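Local coordinates for protein nitroreductase (Bacteroides fragilis NCTC 9343, PDB 3EK3) that binds flavin mononucleotide and, as a member of the nitroreductase family, probably catalyses flavin-dependent reductions at the expense of NADH or NADPH, at residues Q106-A109 and G110-A114; C115-E118 and N119-A123. One frame throughout, in Å; residues are numbered along the deposited sequence.

Overall arrangement
Both contacts lie on helix 109-126 and follow each other along the chain without a gap. Contact 1 forms the start of the helix, where the loop after strand 96-102 turns into its first residues. Contact 2 continues along the helix for about two and a half turns and is buried throughout. The centres of the two contacts are about 14 Å apart. The helix packs on strand 160-168 of the antiparallel sheet, through Ala109 and Cys113 in contact 1 and through Ile117, Met120 and Phe121 in contact 2. Both contacts also touch the second subunit. The helix thus links the sheet, the dimer interface and the FMN site, as in the dimeric nitroreductase fold.

Contact 1: Q106-A109 and G110-A114; sequences QWWA and GMDCA. With FMN (flavin mononucleotide), chain B.
Trp108 O accepts two backbone bonds from the first turn of the helix. Asp112 N lies 3.1 Å from Trp108 O, nearly in line with the carbonyl, with an N-H...O angle of 161°. The bond from Met111 N is weak and bent. Trp108 is the N-cap residue and lies within a type I turn from Gln106 to Ala109, closed by the bond from Ala109 N to Gln106 O. One step further on, Cys113 N gives a weak bond to Ala109 O.

A bridging water extends this start: water 1 donates to Trp107 O at 2.7 Å and accepts from Gly110 N at 2.9 Å.

Both indole groups stand with CG between their own N and C (chi1 68° in Trp107). In Trp107 this brings the six-membered ring back over the helix start. There its CZ3 meets CE of selenomethionine Met111 at 3.6 Å. The bend at chi3 lets the same methyl also touch Trp108 CB.

The Asp112 carboxylate comes to the edge of the Trp108 indole, with OD1 3.4 Å from CD1 and the two planes 51° apart. Water 3 joins them, accepting from Trp108 NE1 and donating to Asp112 OD2 at 2.6 Å. OD1 has a further bond from Gly43 N. The flavin lies beside this pair, with its methyl C7M 3.9 Å from Trp108 CB and C8M near Asp112 OD1.

Asn135 of the second subunit packs on both tryptophans. Within the chain, Asn102 at the end of strand 96-102 bonds to Ala109 O, and Cys113 packs on that strand and on Tyr162 of strand 160-168.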
loop_
_atom_site.group_PDB
_atom_site.type_symbol
_atom_site.label_atom_id
_atom_site.label_comp_id
_atom_site.label_asym_id
_atom_site.label_seq_id
_atom_site.Cartn_x
_atom_site.Cartn_y
_atom_site.Cartn_z
ATOM N N GLN A 106 -3.786 -9.041 12.437
ATOM C CA GLN A 106 -3.173 -9.749 11.289
ATOM C C GLN A 106 -1.831 -9.152 10.947
ATOM O O GLN A 106 -1.646 -7.933 11.062
ATOM C CB GLN A 106 -4.064 -9.691 10.050
ATOM C CG GLN A 106 -5.548 -10.001 10.268
ATOM C CD GLN A 106 -5.831 -11.352 10.892
ATOM O OE1 GLN A 106 -5.032 -12.272 10.813
ATOM N NE2 GLN A 106 -6.984 -11.470 11.531
ATOM N N TRP A 107 -0.914 -9.965 10.438
ATOM C CA TRP A 107 0.456 -9.477 10.238
ATOM C C TRP A 107 0.517 -8.463 9.122
ATOM O O TRP A 107 1.416 -7.616 9.081
ATOM C CB TRP A 107 1.458 -10.614 10.019
ATOM C CG TRP A 107 1.337 -11.396 8.748
ATOM C CD1 TRP A 107 0.770 -12.626 8.612
ATOM C CD2 TRP A 107 1.877 -11.055 7.456
ATOM N NE1 TRP A 107 0.912 -13.068 7.324
ATOM C CE2 TRP A 107 1.576 -12.125 6.588
ATOM C CE3 TRP A 107 2.603 -9.969 6.958
ATOM C CZ2 TRP A 107 1.969 -12.133 5.255
ATOM C CZ3 TRP A 107 2.958 -9.946 5.595
ATOM C CH2 TRP A 107 2.637 -11.024 4.764
ATOM N N TRP A 108 -0.460 -8.535 8.220
ATOM C CA TRP A 108 -0.546 -7.632 7.090
ATOM C C TRP A 108 -1.352 -6.354 7.370
ATOM O O TRP A 108 -1.696 -5.606 6.427
ATOM C CB TRP A 108 -1.166 -8.379 5.911
ATOM C CG TRP A 108 -2.548 -8.869 6.186
ATOM C CD1 TRP A 108 -3.711 -8.146 6.130
ATOM C CD2 TRP A 108 -2.922 -10.203 6.536
ATOM N NE1 TRP A 108 -4.776 -8.958 6.454
ATOM C CE2 TRP A 108 -4.321 -10.219 6.701
ATOM C CE3 TRP A 108 -2.203 -11.394 6.714
ATOM C CZ2 TRP A 108 -5.028 -11.385 7.034
ATOM C CZ3 TRP A 108 -2.895 -12.543 7.042
ATOM C CH2 TRP A 108 -4.296 -12.528 7.210
ATOM N N ALA A 109 -1.678 -6.113 8.639
ATOM C CA ALA A 109 -2.484 -4.922 9.016
ATOM C C ALA A 109 -2.006 -3.605 8.385
ATOM O O ALA A 109 -2.817 -2.810 7.880
ATOM C CB ALA A 109 -2.535 -4.770 10.523
ATOM N N GLY A 110 -0.702 -3.388 8.380
ATOM C CA GLY A 110 -0.168 -2.167 7.828
ATOM C C GLY A 110 -0.233 -2.128 6.316
ATOM O O GLY A 110 -0.293 -1.050 5.722
HETATM N N MSE A 111 -0.171 -3.306 5.682
HETATM C CA MSE A 111 -0.290 -3.316 4.235
HETATM C C MSE A 111 -1.699 -2.989 3.793
HETATM O O MSE A 111 -1.884 -2.261 2.784
HETATM C CB MSE A 111 0.234 -4.647 3.653
HETATM C CG MSE A 111 1.710 -4.871 3.955
HETATM SE SE MSE A 111 2.550 -6.247 2.916
HETATM C CE MSE A 111 1.306 -7.623 3.397
ATOM N N ASP A 112 -2.729 -3.445 4.507
ATOM C CA ASP A 112 -4.083 -2.936 4.210
ATOM C C ASP A 112 -4.053 -1.401 4.160
ATOM O O ASP A 112 -4.550 -0.786 3.239
ATOM C CB ASP A 112 -5.089 -3.300 5.316
ATOM C CG ASP A 112 -5.532 -4.754 5.316
ATOM O OD1 ASP A 112 -5.101 -5.569 4.482
ATOM O OD2 ASP A 112 -6.357 -5.057 6.202
ATOM N N CYS A 113 -3.529 -0.804 5.218
ATOM C CA CYS A 113 -3.520 0.649 5.365
ATOM C C CYS A 113 -2.770 1.324 4.245
ATOM O O CYS A 113 -3.221 2.340 3.743
ATOM C CB CYS A 113 -2.917 1.071 6.695
ATOM S SG CYS A 113 -3.952 0.573 8.094
ATOM N N ALA A 114 -1.627 0.745 3.852
ATOM C CA ALA A 114 -0.812 1.327 2.777
ATOM C C ALA A 114 -1.572 1.309 1.466
ATOM O O ALA A 114 -1.491 2.273 0.635
ATOM C CB ALA A 114 0.545 0.569 2.662
HETATM N N1 FMN B . -6.639 -12.609 -2.225
HETATM C C2 FMN B . -6.301 -13.910 -2.519
HETATM O O2 FMN B . -6.986 -14.572 -3.303
HETATM N N3 FMN B . -5.220 -14.527 -1.926
HETATM C C4 FMN B . -4.469 -13.848 -1.030
HETATM O O4 FMN B . -3.389 -14.362 -0.694
HETATM C C4A FMN B . -4.797 -12.516 -0.739
HETATM N N5 FMN B . -4.034 -11.805 0.150
HETATM C C5A FMN B . -4.305 -10.483 0.439
HETATM C C6 FMN B . -3.477 -9.788 1.321
HETATM C C7 FMN B . -3.705 -8.442 1.602
HETATM C C7M FMN B . -2.687 -7.627 2.399
HETATM C C8 FMN B . -4.759 -7.787 0.952
HETATM C C8M FMN B . -4.738 -6.279 0.868
HETATM C C9 FMN B . -5.582 -8.489 0.065
HETATM C C9A FMN B . -5.365 -9.836 -0.207
HETATM N N10 FMN B . -6.185 -10.571 -1.081
HETATM C C10 FMN B . -5.872 -11.878 -1.373
HETATM C "C1'" FMN B . -7.334 -9.914 -1.805
HETATM C "C2'" FMN B . -8.492 -9.645 -0.838
HETATM O "O2'" FMN B . -9.169 -10.853 -0.540
HETATM C "C3'" FMN B . -9.454 -8.694 -1.528
HETATM O "O3'" FMN B . -8.819 -7.439 -1.635
HETATM C "C4'" FMN B . -10.761 -8.494 -0.735
HETATM O "O4'" FMN B . -11.524 -9.693 -0.729
HETATM C "C5'" FMN B . -11.596 -7.365 -1.336
HETATM O "O5'" FMN B . -11.982 -7.694 -2.664
HETATM P P FMN B . -11.626 -6.743 -3.928
HETATM O O1P FMN B . -12.051 -5.368 -3.591
HETATM O O2P FMN B . -12.262 -7.364 -5.186
HETATM O O3P FMN B . -10.125 -6.672 -4.061
HETATM O O HOH W 1 1.157 -5.005 9.903
HETATM O O HOH W 2 1.807 -5.094 7.806
HETATM O O HOH W 3 -7.219 -7.477 6.804
#

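Contact 2: C115-E118 and N119-A123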
loop_
_atom_site.group_PDB
_atom_site.type_symbol
_atom_site.label_atom_id
_atom_site.label_comp_id
_atom_site.label_asym_id
_atom_site.label_seq_id
_atom_site.Cartn_x
_atom_site.Cartn_y
_atom_site.Cartn_z
ATOM N N CYS A 115 -2.323 0.228 1.237
ATOM C CA CYS A 115 -3.147 0.187 0.003
ATOM C C CYS A 115 -4.173 1.311 -0.027
ATOM O O CYS A 115 -4.372 1.969 -1.052
ATOM C CB CYS A 115 -3.833 -1.153 -0.169
ATOM S SG CYS A 115 -2.731 -2.524 -0.577
ATOM N N ALA A 116 -4.856 1.502 1.087
ATOM C CA ALA A 116 -5.846 2.567 1.261
ATOM C C ALA A 116 -5.173 3.927 1.032
ATOM O O ALA A 116 -5.678 4.795 0.305
ATOM C CB ALA A 116 -6.470 2.480 2.696
ATOM N N ILE A 117 -4.011 4.096 1.643
ATOM C CA ILE A 117 -3.278 5.348 1.587
ATOM C C ILE A 117 -2.885 5.646 0.142
ATOM O O ILE A 117 -3.097 6.774 -0.342
ATOM C CB ILE A 117 -2.068 5.342 2.516
ATOM C CG1 ILE A 117 -2.541 5.487 3.967
ATOM C CG2 ILE A 117 -1.113 6.494 2.162
ATOM C CD1 ILE A 117 -1.483 5.171 5.002
ATOM N N GLU A 118 -2.344 4.650 -0.566
ATOM C CA GLU A 118 -1.953 4.850 -1.956
ATOM C C GLU A 118 -3.145 5.263 -2.811
ATOM O O GLU A 118 -3.008 6.190 -3.597
ATOM C CB GLU A 118 -1.220 3.636 -2.513
ATOM C CG GLU A 118 -0.588 3.774 -3.903
ATOM C CD GLU A 118 0.465 4.870 -4.003
ATOM O OE1 GLU A 118 0.910 5.333 -2.969
ATOM O OE2 GLU A 118 0.845 5.309 -5.125
ATOM N N ASN A 119 -4.296 4.631 -2.631
ATOM C CA ASN A 119 -5.520 5.085 -3.324
ATOM C C ASN A 119 -5.837 6.569 -3.075
ATOM O O ASN A 119 -6.190 7.309 -3.983
ATOM C CB ASN A 119 -6.725 4.206 -2.911
ATOM C CG ASN A 119 -6.762 2.894 -3.650
ATOM O OD1 ASN A 119 -5.852 2.586 -4.441
ATOM N ND2 ASN A 119 -7.829 2.108 -3.418
HETATM N N MSE A 120 -5.746 6.975 -1.822
HETATM C CA MSE A 120 -6.030 8.342 -1.414
HETATM C C MSE A 120 -5.082 9.334 -2.083
HETATM O O MSE A 120 -5.535 10.358 -2.615
HETATM C CB MSE A 120 -5.921 8.451 0.109
HETATM C CG MSE A 120 -7.060 7.808 0.818
HETATM SE SE MSE A 120 -7.056 8.358 2.716
HETATM C CE MSE A 120 -8.204 6.949 3.396
ATOM N N PHE A 121 -3.783 9.009 -2.112
ATOM C CA PHE A 121 -2.775 9.839 -2.814
ATOM C C PHE A 121 -3.155 10.039 -4.275
ATOM O O PHE A 121 -3.120 11.145 -4.823
ATOM C CB PHE A 121 -1.383 9.222 -2.809
ATOM C CG PHE A 121 -0.701 9.145 -1.438
ATOM C CD1 PHE A 121 -0.966 10.053 -0.389
ATOM C CD2 PHE A 121 0.297 8.200 -1.248
ATOM C CE1 PHE A 121 -0.274 9.944 0.845
ATOM C CE2 PHE A 121 1.006 8.099 -0.037
ATOM C CZ PHE A 121 0.706 8.982 1.010
ATOM N N LEU A 122 -3.496 8.916 -4.914
ATOM C CA LEU A 122 -3.837 8.933 -6.333
ATOM C C LEU A 122 -5.154 9.660 -6.606
ATOM O O LEU A 122 -5.259 10.475 -7.527
ATOM C CB LEU A 122 -3.846 7.499 -6.868
ATOM C CG LEU A 122 -2.484 6.794 -6.862
ATOM C CD1 LEU A 122 -2.600 5.304 -7.307
ATOM C CD2 LEU A 122 -1.422 7.526 -7.703
ATOM N N ALA A 123 -6.147 9.398 -5.769
ATOM C CA ALA A 123 -7.397 10.137 -5.808
ATOM C C ALA A 123 -7.105 11.651 -5.670
ATOM O O ALA A 123 -7.625 12.462 -6.425
ATOM C CB ALA A 123 -8.310 9.651 -4.701
#
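Ile117 and Phe121, one helical turn apart, lie side by side and point the same way. Ile117 CG2 sits over one face of the phenyl ring, displaced toward its rim, and makes a CH-pi contact 3.7 Å from the centroid of the Phe121 ring. The nearest ring atom to CG2 is Phe121 CZ, at 3.3 Å. The branch reaches the ring because CG2 is trans to the Ile117 N, while CG1 takes the place beside that N (chi1 -75°).

Glu118 approaches the same ring at its edge. Its CG is trans to N (chi1 -172°), and a bend at chi2 (60°) carries the carboxylate along the helix toward the next turn. OE1 comes 3.4 Å from Phe121 CD2, with the carboxylate nearly perpendicular to the ring. OE1 is buried with no polar partner in the model. OE2 lies 4.0 Å from Leu122 CG and forms a long, weak ion pair with Arg14.

Asn119 folds its amide back beside the Cys115 carbonyl, and its ND2 bonds to Ala36 O. Selenomethionine Met120 stays extended beyond CG and reaches helix 27-38.

Four successive i to i+4 backbone bonds hold these groups in place, from Asn119 N to Cys115 O through Leu122 N to Glu118 O; the shortest joins Phe121 N to Ile117 O at 2.9 Å.

Asn119 and Leu122 pack on each other's counterparts in the second subunit. Phe121 lies against Arg14, an FMN-binding residue. A buried helix between sheet and partner subunit, next to the flavin site, is characteristic of the dimeric nitroreductase fold.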